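Local coordinates for uncharacterized protein (PDB 3FD9) that acts as an anti-activator of type III secretion genes, probably disrupting self-association and DNA binding of the transcriptional activator ExsA until inducing signals arrive, at residues 101-106 with 238-243; 108-113 with 214-219; 113-118 with 184-189. All coordinates share one frame; numbering follows the deposited sequence.

Contact 1: residues 101-106 with 238-243; sequences DWVLLP and AWLHER
L240 carries this contact with its CD1 methyl, which lies 4.0 Å from the carbonyl oxygen W102 O and 4.3 Å from the methyl V103 CG2. The leucine therefore meets both backbone and side chain of helix 96-115, and no hydrogen bond joins the two segments. Its CG stands anti to its own carbonyl carbon (chi1 -64°) and the chain is extended beyond, which carries CD1 out to V103. The helix it meets is irregular here. It has a wider pi-type turn at 101-104 and a kink at P106, whose ring nitrogen has no hydrogen to give to W102 O, the carbonyl that faces the leucine methyl. W102 itself sends its indole away from helix 232-241, onto R57 and R60 of helix 52-60 and onto R31 of the second subunit. V107, one residue beyond the 101-106 segment, touches both L240 and W239.

Behind the leucine, the end of helix 232-241 is fastened by R243. Its NE donates to W239 O at 3.2 Å in a nearly straight bond, with an N-H...O angle of 168°, and the oxygen lies close to the guanidinium plane. The same group is laid face to face on the W239 indole, with NE over the ring centre. Across the helices the joint is thus small, buried and without hydrogen bonds, made by one leucine methyl against a carbonyl oxygen and a valine methyl, while the R243-W239 bond ties the loop residue back to the end of its own helix.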
loop_
_atom_site.group_PDB
_atom_site.type_symbol
_atom_site.label_atom_id
_atom_site.label_comp_id
_atom_site.label_asym_id
_atom_site.label_seq_id
_atom_site.Cartn_x
_atom_site.Cartn_y
_atom_site.Cartn_z
ATOM N N ASP A 101 -2.528 -20.458 0.449
ATOM C CA ASP A 101 -1.861 -19.555 1.367
ATOM C C ASP A 101 -1.725 -20.151 2.748
ATOM O O ASP A 101 -0.851 -19.753 3.517
ATOM C CB ASP A 101 -2.629 -18.247 1.462
ATOM C CG ASP A 101 -2.498 -17.412 0.219
ATOM O OD1 ASP A 101 -1.375 -17.348 -0.339
ATOM O OD2 ASP A 101 -3.516 -16.818 -0.199
ATOM N N TRP A 102 -2.606 -21.094 3.061
ATOM C CA TRP A 102 -2.650 -21.676 4.387
ATOM C C TRP A 102 -2.032 -23.063 4.436
ATOM O O TRP A 102 -1.653 -23.536 5.495
ATOM C CB TRP A 102 -4.085 -21.694 4.925
ATOM C CG TRP A 102 -4.391 -20.500 5.795
ATOM C CD1 TRP A 102 -4.055 -20.335 7.115
ATOM C CD2 TRP A 102 -5.077 -19.303 5.410
ATOM N NE1 TRP A 102 -4.489 -19.111 7.566
ATOM C CE2 TRP A 102 -5.118 -18.459 6.541
ATOM C CE3 TRP A 102 -5.661 -18.863 4.220
ATOM C CZ2 TRP A 102 -5.719 -17.209 6.516
ATOM C CZ3 TRP A 102 -6.256 -17.615 4.199
ATOM C CH2 TRP A 102 -6.282 -16.804 5.339
ATOM N N VAL A 103 -1.916 -23.717 3.293
ATOM C CA VAL A 103 -1.374 -25.062 3.278
ATOM C C VAL A 103 -0.195 -25.178 2.319
ATOM O O VAL A 103 0.950 -25.244 2.746
ATOM C CB VAL A 103 -2.449 -26.104 2.903
ATOM C CG1 VAL A 103 -1.874 -27.503 2.966
ATOM C CG2 VAL A 103 -3.627 -25.995 3.829
ATOM N N LEU A 104 -0.476 -25.190 1.024
ATOM C CA LEU A 104 0.540 -25.527 0.038
ATOM C C LEU A 104 1.834 -24.737 0.185
ATOM O O LEU A 104 2.918 -25.321 0.196
ATOM C CB LEU A 104 -0.013 -25.392 -1.374
ATOM C CG LEU A 104 -1.270 -26.211 -1.685
ATOM C CD1 LEU A 104 -1.607 -26.078 -3.168
ATOM C CD2 LEU A 104 -1.093 -27.664 -1.301
ATOM N N LEU A 105 1.733 -23.419 0.302
ATOM C CA LEU A 105 2.928 -22.587 0.413
ATOM C C LEU A 105 3.701 -22.775 1.728
ATOM O O LEU A 105 4.922 -22.945 1.715
ATOM C CB LEU A 105 2.583 -21.112 0.194
ATOM C CG LEU A 105 2.239 -20.719 -1.235
ATOM C CD1 LEU A 105 2.205 -19.217 -1.347
ATOM C CD2 LEU A 105 3.242 -21.295 -2.230
ATOM N N PRO A 106 3.002 -22.731 2.872
ATOM C CA PRO A 106 3.686 -23.039 4.137
ATOM C C PRO A 106 4.307 -24.434 4.118
ATOM O O PRO A 106 5.482 -24.614 4.446
ATOM C CB PRO A 106 2.556 -22.997 5.161
ATOM C CG PRO A 106 1.554 -22.042 4.564
ATOM C CD PRO A 106 1.608 -22.307 3.082
ATOM N N ALA A 238 -4.008 -30.828 12.529
ATOM C CA ALA A 238 -3.058 -31.423 13.466
ATOM C C ALA A 238 -1.672 -31.571 12.854
ATOM O O ALA A 238 -0.667 -31.346 13.520
ATOM C CB ALA A 238 -3.563 -32.769 13.932
ATOM N N TRP A 239 -1.622 -31.968 11.587
ATOM C CA TRP A 239 -0.351 -32.178 10.910
ATOM C C TRP A 239 0.425 -30.873 10.846
ATOM O O TRP A 239 1.607 -30.827 11.173
ATOM C CB TRP A 239 -0.577 -32.709 9.499
ATOM C CG TRP A 239 0.651 -33.258 8.866
ATOM C CD1 TRP A 239 1.112 -34.533 8.959
ATOM C CD2 TRP A 239 1.574 -32.559 8.022
ATOM N NE1 TRP A 239 2.271 -34.673 8.238
ATOM C CE2 TRP A 239 2.575 -33.476 7.648
ATOM C CE3 TRP A 239 1.656 -31.246 7.548
ATOM C CZ2 TRP A 239 3.642 -33.127 6.832
ATOM C CZ3 TRP A 239 2.720 -30.900 6.734
ATOM C CH2 TRP A 239 3.697 -31.837 6.384
ATOM N N LEU A 240 -0.254 -29.810 10.424
ATOM C CA LEU A 240 0.380 -28.512 10.256
ATOM C C LEU A 240 0.822 -28.001 11.603
ATOM O O LEU A 240 1.926 -27.487 11.760
ATOM C CB LEU A 240 -0.599 -27.516 9.639
ATOM C CG LEU A 240 -1.091 -27.811 8.225
ATOM C CD1 LEU A 240 -2.159 -26.801 7.815
ATOM C CD2 LEU A 240 0.070 -27.789 7.262
ATOM N N HIS A 241 -0.065 -28.141 12.577
ATOM C CA HIS A 241 0.190 -27.665 13.926
ATOM C C HIS A 241 1.447 -28.284 14.545
ATOM O O HIS A 241 2.305 -27.577 15.052
ATOM C CB HIS A 241 -1.024 -27.939 14.809
ATOM C CG HIS A 241 -1.005 -27.185 16.098
ATOM N ND1 HIS A 241 -1.240 -27.785 17.315
ATOM C CD2 HIS A 241 -0.765 -25.878 16.359
ATOM C CE1 HIS A 241 -1.151 -26.878 18.272
ATOM N NE2 HIS A 241 -0.863 -25.714 17.719
ATOM N N GLU A 242 1.560 -29.602 14.492
ATOM C CA GLU A 242 2.708 -30.289 15.071
ATOM C C GLU A 242 4.020 -29.881 14.427
ATOM O O GLU A 242 5.092 -30.320 14.846
ATOM C CB GLU A 242 2.527 -31.798 14.965
ATOM C CG GLU A 242 1.720 -32.392 16.113
ATOM C CD GLU A 242 1.004 -33.665 15.724
ATOM O OE1 GLU A 242 1.608 -34.497 15.005
ATOM O OE2 GLU A 242 -0.163 -33.830 16.144
ATOM N N ARG A 243 3.927 -29.035 13.409
ATOM C CA ARG A 243 5.094 -28.594 12.666
ATOM C C ARG A 243 5.128 -27.072 12.622
ATOM O O ARG A 243 5.884 -26.459 11.856
ATOM C CB ARG A 243 5.073 -29.188 11.260
ATOM C CG ARG A 243 5.831 -30.474 11.147
ATOM C CD ARG A 243 5.361 -31.304 9.970
ATOM N NE ARG A 243 4.326 -32.255 10.353
ATOM C CZ ARG A 243 4.524 -33.560 10.497
ATOM N NH1 ARG A 243 5.725 -34.086 10.283
ATOM N NH2 ARG A 243 3.517 -34.344 10.857
#

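Contact 2: residues 108-113 with 214-219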
loop_
_atom_site.group_PDB
_atom_site.type_symbol
_atom_site.label_atom_id
_atom_site.label_comp_id
_atom_site.label_asym_id
_atom_site.label_seq_id
_atom_site.Cartn_x
_atom_site.Cartn_y
_atom_site.Cartn_z
ATOM N N TYR A 108 5.219 -26.250 1.676
ATOM C CA TYR A 108 6.341 -26.373 0.752
ATOM C C TYR A 108 7.589 -25.731 1.319
ATOM O O TYR A 108 8.687 -26.217 1.111
ATOM C CB TYR A 108 6.018 -25.757 -0.609
ATOM C CG TYR A 108 7.112 -25.994 -1.618
ATOM C CD1 TYR A 108 7.034 -27.049 -2.527
ATOM C CD2 TYR A 108 8.240 -25.186 -1.647
ATOM C CE1 TYR A 108 8.042 -27.279 -3.450
ATOM C CE2 TYR A 108 9.251 -25.409 -2.558
ATOM C CZ TYR A 108 9.147 -26.455 -3.458
ATOM O OH TYR A 108 10.149 -26.669 -4.371
ATOM N N GLY A 109 7.418 -24.627 2.031
ATOM C CA GLY A 109 8.543 -23.993 2.694
ATOM C C GLY A 109 9.125 -24.924 3.735
ATOM O O GLY A 109 10.338 -25.033 3.887
ATOM N N TRP A 110 8.244 -25.601 4.456
ATOM C CA TRP A 110 8.662 -26.581 5.443
ATOM C C TRP A 110 9.366 -27.763 4.768
ATOM O O TRP A 110 10.494 -28.091 5.113
ATOM C CB TRP A 110 7.464 -27.052 6.265
ATOM C CG TRP A 110 7.817 -28.066 7.278
ATOM C CD1 TRP A 110 8.211 -27.840 8.566
ATOM C CD2 TRP A 110 7.826 -29.485 7.097
ATOM N NE1 TRP A 110 8.462 -29.034 9.198
ATOM C CE2 TRP A 110 8.232 -30.059 8.315
ATOM C CE3 TRP A 110 7.527 -30.326 6.025
ATOM C CZ2 TRP A 110 8.346 -31.431 8.489
ATOM C CZ3 TRP A 110 7.641 -31.691 6.198
ATOM C CH2 TRP A 110 8.051 -32.230 7.420
ATOM N N TRP A 111 8.706 -28.394 3.803
ATOM C CA TRP A 111 9.327 -29.474 3.051
ATOM C C TRP A 111 10.722 -29.065 2.609
ATOM O O TRP A 111 11.709 -29.716 2.926
ATOM C CB TRP A 111 8.486 -29.830 1.830
ATOM C CG TRP A 111 9.069 -30.918 0.990
ATOM C CD1 TRP A 111 9.184 -32.233 1.324
ATOM C CD2 TRP A 111 9.612 -30.793 -0.331
ATOM N NE1 TRP A 111 9.764 -32.938 0.298
ATOM C CE2 TRP A 111 10.036 -32.076 -0.730
ATOM C CE3 TRP A 111 9.779 -29.722 -1.213
ATOM C CZ2 TRP A 111 10.618 -32.316 -1.971
ATOM C CZ3 TRP A 111 10.352 -29.961 -2.444
ATOM C CH2 TRP A 111 10.766 -31.247 -2.813
ATOM N N GLU A 112 10.796 -27.966 1.880
ATOM C CA GLU A 112 12.060 -27.421 1.417
ATOM C C GLU A 112 13.169 -27.463 2.480
ATOM O O GLU A 112 14.316 -27.784 2.171
ATOM C CB GLU A 112 11.828 -25.984 0.978
ATOM C CG GLU A 112 12.888 -25.416 0.095
ATOM C CD GLU A 112 12.638 -23.962 -0.185
ATOM O OE1 GLU A 112 12.335 -23.215 0.775
ATOM O OE2 GLU A 112 12.735 -23.571 -1.365
ATOM N N SER A 113 12.819 -27.127 3.722
ATOM C CA SER A 113 13.777 -27.061 4.824
ATOM C C SER A 113 14.371 -28.412 5.171
ATOM O O SER A 113 15.510 -28.481 5.622
ATOM C CB SER A 113 13.125 -26.487 6.083
ATOM O OG SER A 113 12.736 -25.139 5.900
ATOM N N GLU A 214 7.176 -38.729 -0.294
ATOM C CA GLU A 214 6.625 -39.709 0.636
ATOM C C GLU A 214 6.445 -39.107 2.023
ATOM O O GLU A 214 5.546 -39.491 2.769
ATOM C CB GLU A 214 7.511 -40.959 0.696
ATOM C CG GLU A 214 6.748 -42.271 0.916
ATOM C CD GLU A 214 6.430 -42.554 2.386
ATOM O OE1 GLU A 214 7.372 -42.596 3.210
ATOM O OE2 GLU A 214 5.237 -42.755 2.714
ATOM N N VAL A 215 7.299 -38.149 2.354
ATOM C CA VAL A 215 7.291 -37.524 3.671
ATOM C C VAL A 215 6.083 -36.604 3.884
ATOM O O VAL A 215 5.893 -36.047 4.960
ATOM C CB VAL A 215 8.576 -36.711 3.888
ATOM C CG1 VAL A 215 8.524 -35.412 3.086
ATOM C CG2 VAL A 215 8.795 -36.429 5.379
ATOM N N LEU A 216 5.265 -36.443 2.852
ATOM C CA LEU A 216 4.109 -35.563 2.947
ATOM C C LEU A 216 2.823 -36.366 2.840
ATOM O O LEU A 216 1.732 -35.800 2.803
ATOM C CB LEU A 216 4.153 -34.481 1.856
ATOM C CG LEU A 216 5.315 -33.485 1.876
ATOM C CD1 LEU A 216 5.272 -32.595 0.655
ATOM C CD2 LEU A 216 5.293 -32.652 3.123
ATOM N N GLU A 217 2.959 -37.686 2.805
ATOM C CA GLU A 217 1.814 -38.574 2.651
ATOM C C GLU A 217 0.728 -38.404 3.714
ATOM O O GLU A 217 -0.449 -38.305 3.383
ATOM C CB GLU A 217 2.274 -40.033 2.609
ATOM C CG GLU A 217 3.001 -40.423 1.323
ATOM C CD GLU A 217 2.128 -40.286 0.080
ATOM O OE1 GLU A 217 0.910 -40.028 0.227
ATOM O OE2 GLU A 217 2.660 -40.438 -1.046
ATOM N N CYS A 218 1.109 -38.377 4.986
ATOM C CA CYS A 218 0.106 -38.296 6.045
ATOM C C CYS A 218 -0.603 -36.941 6.079
ATOM O O CYS A 218 -1.671 -36.809 6.667
ATOM C CB CYS A 218 0.681 -38.688 7.416
ATOM S SG CYS A 218 2.463 -38.510 7.569
ATOM N N LEU A 219 -0.009 -35.940 5.444
ATOM C CA LEU A 219 -0.723 -34.694 5.180
ATOM C C LEU A 219 -1.639 -34.830 3.963
ATOM O O LEU A 219 -2.785 -34.380 3.985
ATOM C CB LEU A 219 0.242 -33.546 4.924
ATOM C CG LEU A 219 -0.470 -32.329 4.328
ATOM C CD1 LEU A 219 -1.463 -31.775 5.342
ATOM C CD2 LEU A 219 0.510 -31.252 3.869
#
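W111 and L216 mark the closest backbone approach, their CA atoms 8.0 Å apart, where helix 96-115 passes the short 3-10 turn that runs into helix 217-223. Both tryptophans of the 108-113 segment hold CG anti to the backbone N (chi1 179° in each), and L216 reaches into the angle between their indoles. One branch goes to each ring: CD2 meets the edge of W110 at CZ3, 4.0 Å away and near the ring plane, and CD1 approaches W111 CD1 obliquely, also at 4.0 Å. Against W110 the leucine slides past in the opposite sense, whereas it crosses W111 at about a right angle. V215 adds CG1 to the pyrrole edge of W111, in plane and 3.7 Å from CD1. Behind W111, its CE3 lies over one face of the Y108 ring, and W190 meets the indole edge-to-face. W110 makes a similar edge-to-face pair with W239. L216 is also the N-cap residue of helix 217-223, so the start of that helix is tied by its apolar side chain to this aromatic cluster. The result is partly buried, tryptophan-rich packing that joins helix 96-115 to the start of helix 217-223 in a largely helical protein.

Contact 3: residues 113-118 with 184-189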
loop_
_atom_site.group_PDB
_atom_site.type_symbol
_atom_site.label_atom_id
_atom_site.label_comp_id
_atom_site.label_asym_id
_atom_site.label_seq_id
_atom_site.Cartn_x
_atom_site.Cartn_y
_atom_site.Cartn_z
ATOM N N SER A 113 12.819 -27.127 3.722
ATOM C CA SER A 113 13.777 -27.061 4.824
ATOM C C SER A 113 14.371 -28.412 5.171
ATOM O O SER A 113 15.510 -28.481 5.622
ATOM C CB SER A 113 13.125 -26.487 6.083
ATOM O OG SER A 113 12.736 -25.139 5.900
ATOM N N LEU A 114 13.600 -29.483 4.998
ATOM C CA LEU A 114 14.131 -30.819 5.234
ATOM C C LEU A 114 15.338 -31.055 4.339
ATOM O O LEU A 114 16.384 -31.496 4.802
ATOM C CB LEU A 114 13.087 -31.892 4.943
ATOM C CG LEU A 114 11.819 -31.954 5.785
ATOM C CD1 LEU A 114 11.000 -33.153 5.336
ATOM C CD2 LEU A 114 12.152 -32.050 7.273
ATOM N N LEU A 115 15.180 -30.750 3.056
ATOM C CA LEU A 115 16.217 -30.993 2.059
ATOM C C LEU A 115 17.504 -30.230 2.357
ATOM O O LEU A 115 18.586 -30.618 1.914
ATOM C CB LEU A 115 15.701 -30.626 0.667
ATOM C CG LEU A 115 14.325 -31.190 0.297
ATOM C CD1 LEU A 115 14.014 -30.931 -1.172
ATOM C CD2 LEU A 115 14.250 -32.677 0.606
ATOM N N ASP A 116 17.371 -29.141 3.103
ATOM C CA ASP A 116 18.499 -28.324 3.525
ATOM C C ASP A 116 17.952 -27.239 4.438
ATOM O O ASP A 116 17.174 -26.384 4.012
ATOM C CB ASP A 116 19.212 -27.701 2.324
ATOM C CG ASP A 116 20.436 -26.875 2.728
ATOM O OD1 ASP A 116 20.524 -26.449 3.904
ATOM O OD2 ASP A 116 21.314 -26.650 1.865
ATOM N N GLN A 117 18.357 -27.287 5.699
ATOM C CA GLN A 117 17.780 -26.450 6.739
ATOM C C GLN A 117 18.307 -25.022 6.683
ATOM O O GLN A 117 17.758 -24.125 7.315
ATOM C CB GLN A 117 18.071 -27.077 8.111
ATOM C CG GLN A 117 17.444 -26.361 9.302
ATOM C CD GLN A 117 15.934 -26.571 9.403
ATOM O OE1 GLN A 117 15.212 -25.707 9.895
ATOM N NE2 GLN A 117 15.455 -27.722 8.939
ATOM N N ALA A 118 19.373 -24.809 5.921
ATOM C CA ALA A 118 19.989 -23.489 5.841
ATOM C C ALA A 118 19.230 -22.570 4.895
ATOM O O ALA A 118 19.409 -21.350 4.919
ATOM C CB ALA A 118 21.442 -23.611 5.409
ATOM N N ALA A 184 17.279 -26.872 -7.705
ATOM C CA ALA A 184 17.417 -27.979 -8.647
ATOM C C ALA A 184 17.082 -29.341 -8.025
ATOM O O ALA A 184 16.377 -30.145 -8.633
ATOM C CB ALA A 184 18.817 -27.990 -9.264
ATOM N N LEU A 185 17.584 -29.592 -6.819
ATOM C CA LEU A 185 17.309 -30.843 -6.120
ATOM C C LEU A 185 15.852 -30.876 -5.705
ATOM O O LEU A 185 15.180 -31.902 -5.834
ATOM C CB LEU A 185 18.188 -30.969 -4.876
ATOM C CG LEU A 185 19.608 -30.436 -5.031
ATOM C CD1 LEU A 185 20.329 -30.410 -3.685
ATOM C CD2 LEU A 185 20.369 -31.259 -6.061
ATOM N N ALA A 186 15.377 -29.741 -5.200
ATOM C CA ALA A 186 13.995 -29.608 -4.769
ATOM C C ALA A 186 13.044 -29.896 -5.922
ATOM O O ALA A 186 12.005 -30.527 -5.737
ATOM C CB ALA A 186 13.747 -28.223 -4.210
ATOM N N LYS A 187 13.400 -29.430 -7.113
ATOM C CA LYS A 187 12.616 -29.742 -8.297
ATOM C C LYS A 187 12.648 -31.245 -8.566
ATOM O O LYS A 187 11.621 -31.857 -8.837
ATOM C CB LYS A 187 13.125 -28.967 -9.511
ATOM C CG LYS A 187 12.396 -29.336 -10.794
ATOM C CD LYS A 187 12.620 -28.332 -11.916
ATOM C CE LYS A 187 11.812 -28.726 -13.152
ATOM N NZ LYS A 187 11.959 -27.763 -14.280
ATOM N N SER A 188 13.829 -31.840 -8.473
ATOM C CA SER A 188 13.975 -33.268 -8.718
ATOM C C SER A 188 13.161 -34.110 -7.742
ATOM O O SER A 188 12.689 -35.193 -8.096
ATOM C CB SER A 188 15.448 -33.677 -8.648
ATOM O OG SER A 188 16.181 -33.129 -9.729
ATOM N N ALA A 189 13.000 -33.613 -6.518
ATOM C CA ALA A 189 12.381 -34.394 -5.447
ATOM C C ALA A 189 10.855 -34.326 -5.467
ATOM O O ALA A 189 10.183 -35.108 -4.792
ATOM C CB ALA A 189 12.906 -33.951 -4.107
#
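L115 lays its CD1 methyl over helix 157-189, 3.8 Å from A186 CA and 4.1 Å from A186 CB. The same methyl lies 4.4 Å from A189 CB, one helical turn further on. Neither alanine carries more than a methyl, and the leucine tip spans the two, coming down to the backbone at A186. With chi1 at -49°, CG sits beside the backbone N and the side chain reaches out to the alanines with CD1 alone. Y108 and W111, earlier on helix 96-115, touch A186 and A189 respectively and extend the packing along helix 157-189.

The contact sits at the base of the long helical hairpin made by helices 119-147 and 157-189, where helix 96-115 gives way to its first arm and meets the second arm near its end. The passage into the first arm is shaped by D116. Its OD1 accepts from A118 N at 2.8 Å, on the anti side of the carboxylate and 29° out of its plane, a capping bond that closes an Asx turn ahead of helix 119-147. D116 also packs against W122 of that helix. In the second arm, S188 OG turns back along its own helix to donate to A184 O at 3.2 Å. That carbonyl takes a further bond from S188 N on the opposite face of its plane.

The three contacts follow one another down helix 96-115, with centres about 9 Å apart from contact 1 to contact 2 and about 11 Å from contact 2 to contact 3. Contacts 1 and 2 touch directly: W239 CH2 lies 3.7 Å from L216 CD2, and R243 packs on W110. W111 bridges contacts 2 and 3, its CH2 3.3 Å from A186 O, and V215 also reaches L114. Contacts 1 and 3 stay about 7 Å apart at their nearest atoms. The one helix thus joins the C-terminal helices to the hairpin base. Segments of contacts 1 and 2 also touch the second subunit, through residues including D101 and E112, whereas contact 3 touches no other chain.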